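Local atomic coordinates of interferon gamma receptor 1 (Gallus gallus, PDB entry 4EQ2), a protein that probably binds the cytokine interferon gamma as a membrane-spanning receptor, represented here by its paired fibronectin type III domains. Residues F154-N159 against E184-C189; M35-H40 against A86-Q91; E71-I76 against F101-H106. All coordinates share one frame; numbering follows the deposited sequence.

Interaction 1 (F154-N159 against E184-C189); sequences FRNSEN and EGSTYC
R155 and C189 form a hydrogen-bonded antiparallel pair, with CA atoms 5.1 Å apart, and N156 and Y188 follow as a non-hydrogen-bonded pair. The short strand segments run at 150° to each other, the geometry expected of neighbouring antiparallel strands. They are the end of strand 148-156 and the start of strand 186-196, the C and F strands of the second fibronectin type III domain. Two bonds close the R155 pair: R155 N to C189 O at 2.8 Å, and C189 N to R155 O at 2.7 Å in the carbonyl plane. Past the N156-Y188 pair the backbones diverge, and S157 N makes only a weak bond to T187 O. On one face, the rings of F154 and Y188 meet obliquely, planes 32° apart, with F154 CE1 3.3 Å from Y188 CD2, while the CB of N156 packs near Y188 CE2. The other face carries R155 and C189, whose sulfur is tied by a disulfide to C210 of strand 201-213. Past the strand end the side chain of E158 reaches back across: its CG lies between the backbone N and carbonyl carbon (chi1 40°), and a bend at chi2 swings the carboxylate round, both oxygens making weak bonds to T187 N, each 3.3 Å long. An alanine at this position is likely to leave T187 N without these acceptors and to open a gap beside the CB of S186. The S157 hydroxyl has two acceptors for one proton: its OG is 2.8 Å from T187 O and 3.0 Å from E158 OE1.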
loop_
_atom_site.group_PDB
_atom_site.type_symbol
_atom_site.label_atom_id
_atom_site.label_comp_id
_atom_site.label_asym_id
_atom_site.label_seq_id
_atom_site.Cartn_x
_atom_site.Cartn_y
_atom_site.Cartn_z
ATOM N N PHE A 154 -9.592 18.880 9.815
ATOM C CA PHE A 154 -10.910 19.238 10.324
ATOM C C PHE A 154 -11.430 20.489 9.635
ATOM O O PHE A 154 -10.808 21.545 9.705
ATOM C CB PHE A 154 -10.822 19.484 11.826
ATOM C CG PHE A 154 -12.077 19.157 12.565
ATOM C CD1 PHE A 154 -12.916 20.164 13.016
ATOM C CD2 PHE A 154 -12.419 17.839 12.811
ATOM C CE1 PHE A 154 -14.082 19.861 13.703
ATOM C CE2 PHE A 154 -13.583 17.526 13.497
ATOM C CZ PHE A 154 -14.418 18.538 13.943
ATOM N N ARG A 155 -12.582 20.377 8.986
ATOM C CA ARG A 155 -13.063 21.448 8.130
ATOM C C ARG A 155 -14.485 21.843 8.475
ATOM O O ARG A 155 -15.395 21.017 8.462
ATOM C CB ARG A 155 -12.998 21.011 6.668
ATOM C CG ARG A 155 -12.378 22.027 5.729
ATOM C CD ARG A 155 -11.928 21.361 4.433
ATOM N NE ARG A 155 -11.291 22.305 3.517
ATOM C CZ ARG A 155 -10.014 22.673 3.582
ATOM N NH1 ARG A 155 -9.220 22.184 4.524
ATOM N NH2 ARG A 155 -9.529 23.539 2.702
ATOM N N ASN A 156 -14.672 23.118 8.783
ATOM C CA ASN A 156 -16.001 23.653 9.036
ATOM C C ASN A 156 -16.576 24.251 7.754
ATOM O O ASN A 156 -16.175 25.329 7.327
ATOM C CB ASN A 156 -15.934 24.698 10.148
ATOM C CG ASN A 156 -17.274 25.317 10.453
ATOM O OD1 ASN A 156 -18.282 24.627 10.607
ATOM N ND2 ASN A 156 -17.288 26.629 10.562
ATOM N N SER A 157 -17.515 23.539 7.144
ATOM C CA SER A 157 -18.035 23.900 5.825
ATOM C C SER A 157 -18.598 25.321 5.697
ATOM O O SER A 157 -18.517 25.917 4.625
ATOM C CB SER A 157 -19.066 22.868 5.366
ATOM O OG SER A 157 -19.587 22.151 6.469
ATOM N N GLU A 158 -19.163 25.860 6.778
ATOM C CA GLU A 158 -19.752 27.207 6.749
ATOM C C GLU A 158 -18.818 28.338 7.211
ATOM O O GLU A 158 -18.403 29.165 6.403
ATOM C CB GLU A 158 -21.099 27.266 7.493
ATOM C CG GLU A 158 -21.155 26.479 8.785
ATOM C CD GLU A 158 -21.453 25.013 8.554
ATOM O OE1 GLU A 158 -20.500 24.209 8.473
ATOM O OE2 GLU A 158 -22.647 24.668 8.451
ATOM N N ASN A 159 -18.497 28.381 8.501
ATOM C CA ASN A 159 -17.619 29.430 9.022
ATOM C C ASN A 159 -16.217 29.347 8.404
ATOM O O ASN A 159 -15.426 30.285 8.507
ATOM C CB ASN A 159 -17.546 29.400 10.557
ATOM C CG ASN A 159 -18.827 28.894 11.205
ATOM O OD1 ASN A 159 -19.903 28.914 10.604
ATOM N ND2 ASN A 159 -18.710 28.428 12.445
ATOM N N GLU A 184 -21.214 25.749 16.954
ATOM C CA GLU A 184 -21.537 24.468 17.596
ATOM C C GLU A 184 -22.939 24.079 17.153
ATOM O O GLU A 184 -23.576 23.205 17.738
ATOM C CB GLU A 184 -21.440 24.487 19.127
ATOM C CG GLU A 184 -22.576 25.163 19.870
ATOM C CD GLU A 184 -22.545 24.843 21.360
ATOM O OE1 GLU A 184 -21.655 24.066 21.775
ATOM O OE2 GLU A 184 -23.405 25.359 22.112
ATOM N N GLY A 185 -23.416 24.763 16.121
ATOM C CA GLY A 185 -24.653 24.413 15.452
ATOM C C GLY A 185 -24.377 24.403 13.961
ATOM O O GLY A 185 -25.041 25.091 13.185
ATOM N N SER A 186 -23.375 23.627 13.561
ATOM C CA SER A 186 -22.933 23.611 12.176
ATOM C C SER A 186 -22.425 22.241 11.754
ATOM O O SER A 186 -22.380 21.308 12.557
ATOM C CB SER A 186 -21.857 24.671 11.961
ATOM O OG SER A 186 -21.112 24.865 13.148
ATOM N N THR A 187 -22.054 22.124 10.483
ATOM C CA THR A 187 -21.577 20.862 9.933
ATOM C C THR A 187 -20.060 20.865 9.789
ATOM O O THR A 187 -19.482 21.796 9.232
ATOM C CB THR A 187 -22.196 20.578 8.555
ATOM O OG1 THR A 187 -23.624 20.581 8.656
ATOM C CG2 THR A 187 -21.733 19.229 8.034
ATOM N N TYR A 188 -19.418 19.821 10.298
ATOM C CA TYR A 188 -17.975 19.688 10.164
ATOM C C TYR A 188 -17.655 18.470 9.320
ATOM O O TYR A 188 -18.306 17.437 9.442
ATOM C CB TYR A 188 -17.306 19.580 11.536
ATOM C CG TYR A 188 -17.548 20.777 12.425
ATOM C CD1 TYR A 188 -18.742 20.920 13.120
ATOM C CD2 TYR A 188 -16.585 21.765 12.571
ATOM C CE1 TYR A 188 -18.972 22.015 13.934
ATOM C CE2 TYR A 188 -16.806 22.865 13.383
ATOM C CZ TYR A 188 -18.000 22.984 14.062
ATOM O OH TYR A 188 -18.230 24.074 14.873
ATOM N N CYS A 189 -16.659 18.606 8.451
ATOM C CA CYS A 189 -16.233 17.511 7.591
ATOM C C CYS A 189 -14.772 17.199 7.854
ATOM O O CYS A 189 -13.972 18.099 8.097
ATOM C CB CYS A 189 -16.426 17.879 6.124
ATOM S SG CYS A 189 -18.075 18.484 5.730
#

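Interaction 2 (M35-H40 against A86-Q91); sequences MSETPH and AIVGSQ
The end of strand 79-88 and the tight turn that follows it pack here against the loop leading into strand 40-46, with V88 and G89 facing M35, E37 and P39. H40 and I87 supply the backbone link, a single antiparallel hydrogen-bonded pair: H40 N gives to I87 O at 2.9 Å in the carbonyl plane, and I87 N to H40 O at 2.6 Å, nearly straight at 173°. Next to this pair, P39 CA directs a CA-H...O contact at I87 O. V88 is the main apolar contact with the loop. Its CG1 is turned away from the backbone N (chi1 170°), which puts CG2 on the loop side, 4.1 Å from both M35 CG and P39 CB; the M35 chain, bent at chi2, crosses the valine at about a right angle. In this first fibronectin type III domain, 35-40 belongs to the loop between strands B and C, with H40 beginning C; A86 to V88 end strand F, and V88 to Q91 make the type II' turn of the F-G hairpin. G89 occupies the turn position with positive phi (59°), where glycine is favoured. The E37 chain, extended beyond CG, brings its carboxylate up to it, OE2 being 3.3 Å from G89 CA. On the loop itself, the H40 ring swings off the strand pair and meets T38 O edge-on in its own plane, ND1 giving it a weak hydrogen bond of 2.8 Å.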
loop_
_atom_site.group_PDB
_atom_site.type_symbol
_atom_site.label_atom_id
_atom_site.label_comp_id
_atom_site.label_asym_id
_atom_site.label_seq_id
_atom_site.Cartn_x
_atom_site.Cartn_y
_atom_site.Cartn_z
ATOM N N MET A 35 0.199 -17.255 -28.296
ATOM C CA MET A 35 0.955 -18.469 -28.581
ATOM C C MET A 35 0.052 -19.686 -28.733
ATOM O O MET A 35 -0.815 -19.939 -27.893
ATOM C CB MET A 35 1.986 -18.727 -27.480
ATOM C CG MET A 35 3.426 -18.529 -27.911
ATOM S SD MET A 35 3.733 -16.885 -28.577
ATOM C CE MET A 35 5.504 -16.939 -28.805
ATOM N N SER A 36 0.271 -20.437 -29.808
ATOM C CA SER A 36 -0.462 -21.673 -30.058
ATOM C C SER A 36 -0.381 -22.562 -28.821
ATOM O O SER A 36 -1.396 -22.899 -28.206
ATOM C CB SER A 36 0.135 -22.398 -31.265
ATOM O OG SER A 36 0.587 -21.471 -32.241
ATOM N N GLU A 37 0.841 -22.940 -28.468
ATOM C CA GLU A 37 1.103 -23.590 -27.197
ATOM C C GLU A 37 0.882 -22.530 -26.125
ATOM O O GLU A 37 0.957 -21.336 -26.411
ATOM C CB GLU A 37 2.544 -24.098 -27.164
ATOM C CG GLU A 37 2.743 -25.399 -26.404
ATOM C CD GLU A 37 3.954 -26.180 -26.894
ATOM O OE1 GLU A 37 4.462 -25.867 -27.994
ATOM O OE2 GLU A 37 4.397 -27.111 -26.184
ATOM N N THR A 38 0.599 -22.950 -24.897
ATOM C CA THR A 38 0.347 -21.985 -23.830
ATOM C C THR A 38 1.618 -21.628 -23.060
ATOM O O THR A 38 2.219 -22.483 -22.406
ATOM C CB THR A 38 -0.751 -22.466 -22.865
ATOM O OG1 THR A 38 -0.672 -23.890 -22.724
ATOM C CG2 THR A 38 -2.125 -22.089 -23.407
ATOM N N PRO A 39 2.030 -20.353 -23.138
ATOM C CA PRO A 39 3.272 -19.896 -22.508
ATOM C C PRO A 39 3.230 -20.076 -20.997
ATOM O O PRO A 39 2.159 -20.023 -20.392
ATOM C CB PRO A 39 3.316 -18.403 -22.852
ATOM C CG PRO A 39 2.405 -18.243 -24.019
ATOM C CD PRO A 39 1.328 -19.259 -23.829
ATOM N N HIS A 40 4.395 -20.300 -20.402
ATOM C CA HIS A 40 4.523 -20.353 -18.956
ATOM C C HIS A 40 5.698 -19.483 -18.544
ATOM O O HIS A 40 6.632 -19.285 -19.318
ATOM C CB HIS A 40 4.719 -21.790 -18.482
ATOM C CG HIS A 40 3.484 -22.626 -18.572
ATOM N ND1 HIS A 40 2.901 -22.969 -19.776
ATOM C CD2 HIS A 40 2.716 -23.193 -17.611
ATOM C CE1 HIS A 40 1.832 -23.706 -19.552
ATOM N NE2 HIS A 40 1.696 -23.859 -18.244
ATOM N N ALA A 86 9.993 -16.373 -20.334
ATOM C CA ALA A 86 8.868 -17.109 -20.901
ATOM C C ALA A 86 9.293 -18.476 -21.427
ATOM O O ALA A 86 10.275 -18.592 -22.166
ATOM C CB ALA A 86 8.224 -16.301 -22.007
ATOM N N ILE A 87 8.543 -19.507 -21.049
ATOM C CA ILE A 87 8.779 -20.859 -21.543
ATOM C C ILE A 87 7.672 -21.322 -22.494
ATOM O O ILE A 87 6.485 -21.267 -22.164
ATOM C CB ILE A 87 8.883 -21.863 -20.391
ATOM C CG1 ILE A 87 9.744 -21.293 -19.264
ATOM C CG2 ILE A 87 9.435 -23.187 -20.894
ATOM C CD1 ILE A 87 9.769 -22.160 -18.027
ATOM N N VAL A 88 8.072 -21.780 -23.674
ATOM C CA VAL A 88 7.132 -22.267 -24.676
ATOM C C VAL A 88 7.630 -23.584 -25.254
ATOM O O VAL A 88 8.625 -23.622 -25.978
ATOM C CB VAL A 88 6.950 -21.254 -25.819
ATOM C CG1 VAL A 88 6.175 -21.882 -26.962
ATOM C CG2 VAL A 88 6.250 -20.003 -25.312
ATOM N N GLY A 89 6.933 -24.666 -24.931
ATOM C CA GLY A 89 7.358 -25.985 -25.346
ATOM C C GLY A 89 8.747 -26.286 -24.821
ATOM O O GLY A 89 8.987 -26.239 -23.615
ATOM N N SER A 90 9.664 -26.583 -25.735
ATOM C CA SER A 90 11.040 -26.910 -25.369
ATOM C C SER A 90 11.907 -25.663 -25.186
ATOM O O SER A 90 12.885 -25.684 -24.443
ATOM C CB SER A 90 11.663 -27.830 -26.424
ATOM O OG SER A 90 11.519 -27.287 -27.727
ATOM N N GLN A 91 11.532 -24.577 -25.857
ATOM C CA GLN A 91 12.338 -23.358 -25.864
ATOM C C GLN A 91 12.037 -22.399 -24.707
ATOM O O GLN A 91 10.980 -22.466 -24.081
ATOM C CB GLN A 91 12.178 -22.628 -27.201
ATOM C CG GLN A 91 12.615 -23.440 -28.413
ATOM C CD GLN A 91 12.456 -22.675 -29.717
ATOM O OE1 GLN A 91 13.140 -21.675 -29.955
ATOM N NE2 GLN A 91 11.552 -23.145 -30.571
#

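Interaction 3 (E71-I76 against F101-H106); sequences EEINEI and FVLQKH
I76 and the pair L103-Q104 make the close part of this contact. The carbonyl of I76 accepts a hydrogen bond from Q104 N, 2.9 Å long with the donor in the carbonyl plane, and L103 CB lies 3.6 Å from the same I76 O. With CG1 anti to the backbone N (chi1 176°), I76 lays this branch 3.9 Å from the CB atoms of both L103 and Q104. One residue back the fit is looser: a water bridges the two backbones, donating to E75 O and accepting from L103 N, each at 2.8 Å, while the end of the E75 side chain leads away. The loop 71-76 joins strands E and F of the first fibronectin type III domain, and residues 101-106 lead from its last strand, G, into a short helix toward the second domain. I76 and Q104 also touch I201 of that domain, and Q104 NE2 bonds to L200 O, so the close part belongs to the domain junction. Toward the core of the first domain, I73 crosses F101 at about a right angle, I73 CD1 to F101 CE2 3.9 Å, whereas I73 CG2 meets L103 CD2 more loosely, at 4.4 Å.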
loop_
_atom_site.group_PDB
_atom_site.type_symbol
_atom_site.label_atom_id
_atom_site.label_comp_id
_atom_site.label_asym_id
_atom_site.label_seq_id
_atom_site.Cartn_x
_atom_site.Cartn_y
_atom_site.Cartn_z
ATOM N N GLU A 71 5.246 -11.484 -0.331
ATOM C CA GLU A 71 5.955 -12.328 0.630
ATOM C C GLU A 71 7.461 -12.330 0.403
ATOM O O GLU A 71 8.221 -12.692 1.295
ATOM C CB GLU A 71 5.421 -13.762 0.603
ATOM C CG GLU A 71 4.520 -14.080 -0.586
ATOM C CD GLU A 71 5.250 -14.035 -1.924
ATOM O OE1 GLU A 71 5.010 -13.080 -2.698
ATOM O OE2 GLU A 71 6.053 -14.955 -2.207
ATOM N N GLU A 72 7.882 -11.931 -0.794
ATOM C CA GLU A 72 9.296 -11.863 -1.149
ATOM C C GLU A 72 9.913 -10.536 -0.709
ATOM O O GLU A 72 11.127 -10.341 -0.799
ATOM C CB GLU A 72 9.472 -12.014 -2.663
ATOM C CG GLU A 72 8.925 -13.302 -3.253
ATOM C CD GLU A 72 9.574 -14.543 -2.668
ATOM O OE1 GLU A 72 10.771 -14.476 -2.304
ATOM O OE2 GLU A 72 8.885 -15.585 -2.576
ATOM N N ILE A 73 9.069 -9.622 -0.245
ATOM C CA ILE A 73 9.513 -8.283 0.119
ATOM C C ILE A 73 9.388 -8.041 1.611
ATOM O O ILE A 73 8.281 -8.021 2.154
ATOM C CB ILE A 73 8.692 -7.220 -0.616
ATOM C CG1 ILE A 73 8.995 -7.276 -2.115
ATOM C CG2 ILE A 73 8.963 -5.834 -0.037
ATOM C CD1 ILE A 73 8.123 -6.384 -2.952
ATOM N N ASN A 74 10.521 -7.859 2.279
ATOM C CA ASN A 74 10.499 -7.573 3.707
ATOM C C ASN A 74 11.485 -6.480 4.088
ATOM O O ASN A 74 11.868 -6.348 5.247
ATOM C CB ASN A 74 10.730 -8.847 4.523
ATOM C CG ASN A 74 11.995 -9.574 4.120
ATOM O OD1 ASN A 74 13.069 -8.983 4.067
ATOM N ND2 ASN A 74 11.874 -10.866 3.834
ATOM N N GLU A 75 11.894 -5.704 3.093
ATOM C CA GLU A 75 12.719 -4.532 3.320
ATOM C C GLU A 75 12.002 -3.354 2.695
ATOM O O GLU A 75 11.611 -3.407 1.533
ATOM C CB GLU A 75 14.095 -4.695 2.670
ATOM C CG GLU A 75 14.942 -5.821 3.239
ATOM C CD GLU A 75 15.424 -5.545 4.650
ATOM O OE1 GLU A 75 15.425 -4.364 5.067
ATOM O OE2 GLU A 75 15.805 -6.514 5.342
ATOM N N ILE A 76 11.823 -2.291 3.463
ATOM C CA ILE A 76 11.148 -1.111 2.940
ATOM C C ILE A 76 12.126 -0.082 2.370
ATOM O O ILE A 76 11.794 0.661 1.449
ATOM C CB ILE A 76 10.237 -0.462 4.009
ATOM C CG1 ILE A 76 9.625 0.833 3.479
ATOM C CG2 ILE A 76 11.006 -0.186 5.290
ATOM C CD1 ILE A 76 8.637 1.450 4.439
ATOM N N PHE A 101 13.227 -1.451 -7.638
ATOM C CA PHE A 101 12.075 -1.224 -6.777
ATOM C C PHE A 101 12.481 -0.949 -5.338
ATOM O O PHE A 101 13.258 -1.699 -4.745
ATOM C CB PHE A 101 11.100 -2.405 -6.821
ATOM C CG PHE A 101 9.927 -2.247 -5.885
ATOM C CD1 PHE A 101 8.809 -1.508 -6.266
ATOM C CD2 PHE A 101 9.946 -2.825 -4.622
ATOM C CE1 PHE A 101 7.735 -1.347 -5.403
ATOM C CE2 PHE A 101 8.878 -2.675 -3.755
ATOM C CZ PHE A 101 7.767 -1.934 -4.144
ATOM N N VAL A 102 11.944 0.131 -4.781
ATOM C CA VAL A 102 12.168 0.473 -3.387
ATOM C C VAL A 102 10.837 0.848 -2.750
ATOM O O VAL A 102 10.206 1.843 -3.121
ATOM C CB VAL A 102 13.162 1.639 -3.235
ATOM C CG1 VAL A 102 13.285 2.031 -1.774
ATOM C CG2 VAL A 102 14.526 1.261 -3.811
ATOM N N LEU A 103 10.408 0.042 -1.792
ATOM C CA LEU A 103 9.085 0.202 -1.209
ATOM C C LEU A 103 8.810 1.629 -0.753
ATOM O O LEU A 103 7.766 2.198 -1.065
ATOM C CB LEU A 103 8.899 -0.764 -0.044
ATOM C CG LEU A 103 7.472 -0.814 0.488
ATOM C CD1 LEU A 103 6.503 -0.843 -0.677
ATOM C CD2 LEU A 103 7.283 -2.023 1.394
ATOM N N GLN A 104 9.751 2.196 -0.007
ATOM C CA GLN A 104 9.598 3.539 0.539
ATOM C C GLN A 104 9.354 4.569 -0.563
ATOM O O GLN A 104 8.662 5.562 -0.353
ATOM C CB GLN A 104 10.831 3.912 1.380
ATOM C CG GLN A 104 10.816 5.317 1.965
ATOM C CD GLN A 104 11.275 6.362 0.971
ATOM O OE1 GLN A 104 12.201 6.127 0.196
ATOM N NE2 GLN A 104 10.634 7.523 0.988
ATOM N N LYS A 105 9.913 4.323 -1.741
ATOM C CA LYS A 105 9.813 5.274 -2.843
ATOM C C LYS A 105 8.631 4.978 -3.753
ATOM O O LYS A 105 7.866 5.873 -4.106
ATOM C CB LYS A 105 11.099 5.266 -3.678
ATOM C CG LYS A 105 12.317 5.846 -2.964
ATOM C CD LYS A 105 13.608 5.516 -3.706
ATOM C CE LYS A 105 13.562 5.965 -5.168
ATOM N NZ LYS A 105 14.717 5.432 -5.961
ATOM N N HIS A 106 8.491 3.717 -4.137
ATOM C CA HIS A 106 7.542 3.354 -5.175
ATOM C C HIS A 106 6.208 2.874 -4.617
ATOM O O HIS A 106 5.217 2.824 -5.334
ATOM C CB HIS A 106 8.146 2.288 -6.090
ATOM C CG HIS A 106 9.490 2.654 -6.638
ATOM N ND1 HIS A 106 9.691 3.760 -7.443
ATOM C CD2 HIS A 106 10.702 2.066 -6.506
ATOM C CE1 HIS A 106 10.965 3.835 -7.772
ATOM N NE2 HIS A 106 11.604 2.817 -7.218
HETATM O O HOH W 1 11.876 -2.232 -1.003
#

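Overall arrangement
Interactions 1 and 2 involve equivalent strand pairs, C with F, in the two fibronectin type III domains, but at opposite ends of these strands: interaction 1 joins the end of C to the start of F, interaction 2 the loop before C, and its first residue, to the end of F. Their centres lie about 61 Å apart, on opposite sides of the chain's centre. Interaction 3 lies much nearer the middle, about 10 Å from the chain's centre, where the domains meet. It shares a sheet with interaction 2 through adjacent strands 79-88 and 91-102, yet their nearest atoms remain about 17 Å apart. Interaction 1 is farther off, its nearest atoms about 25 Å from interaction 3.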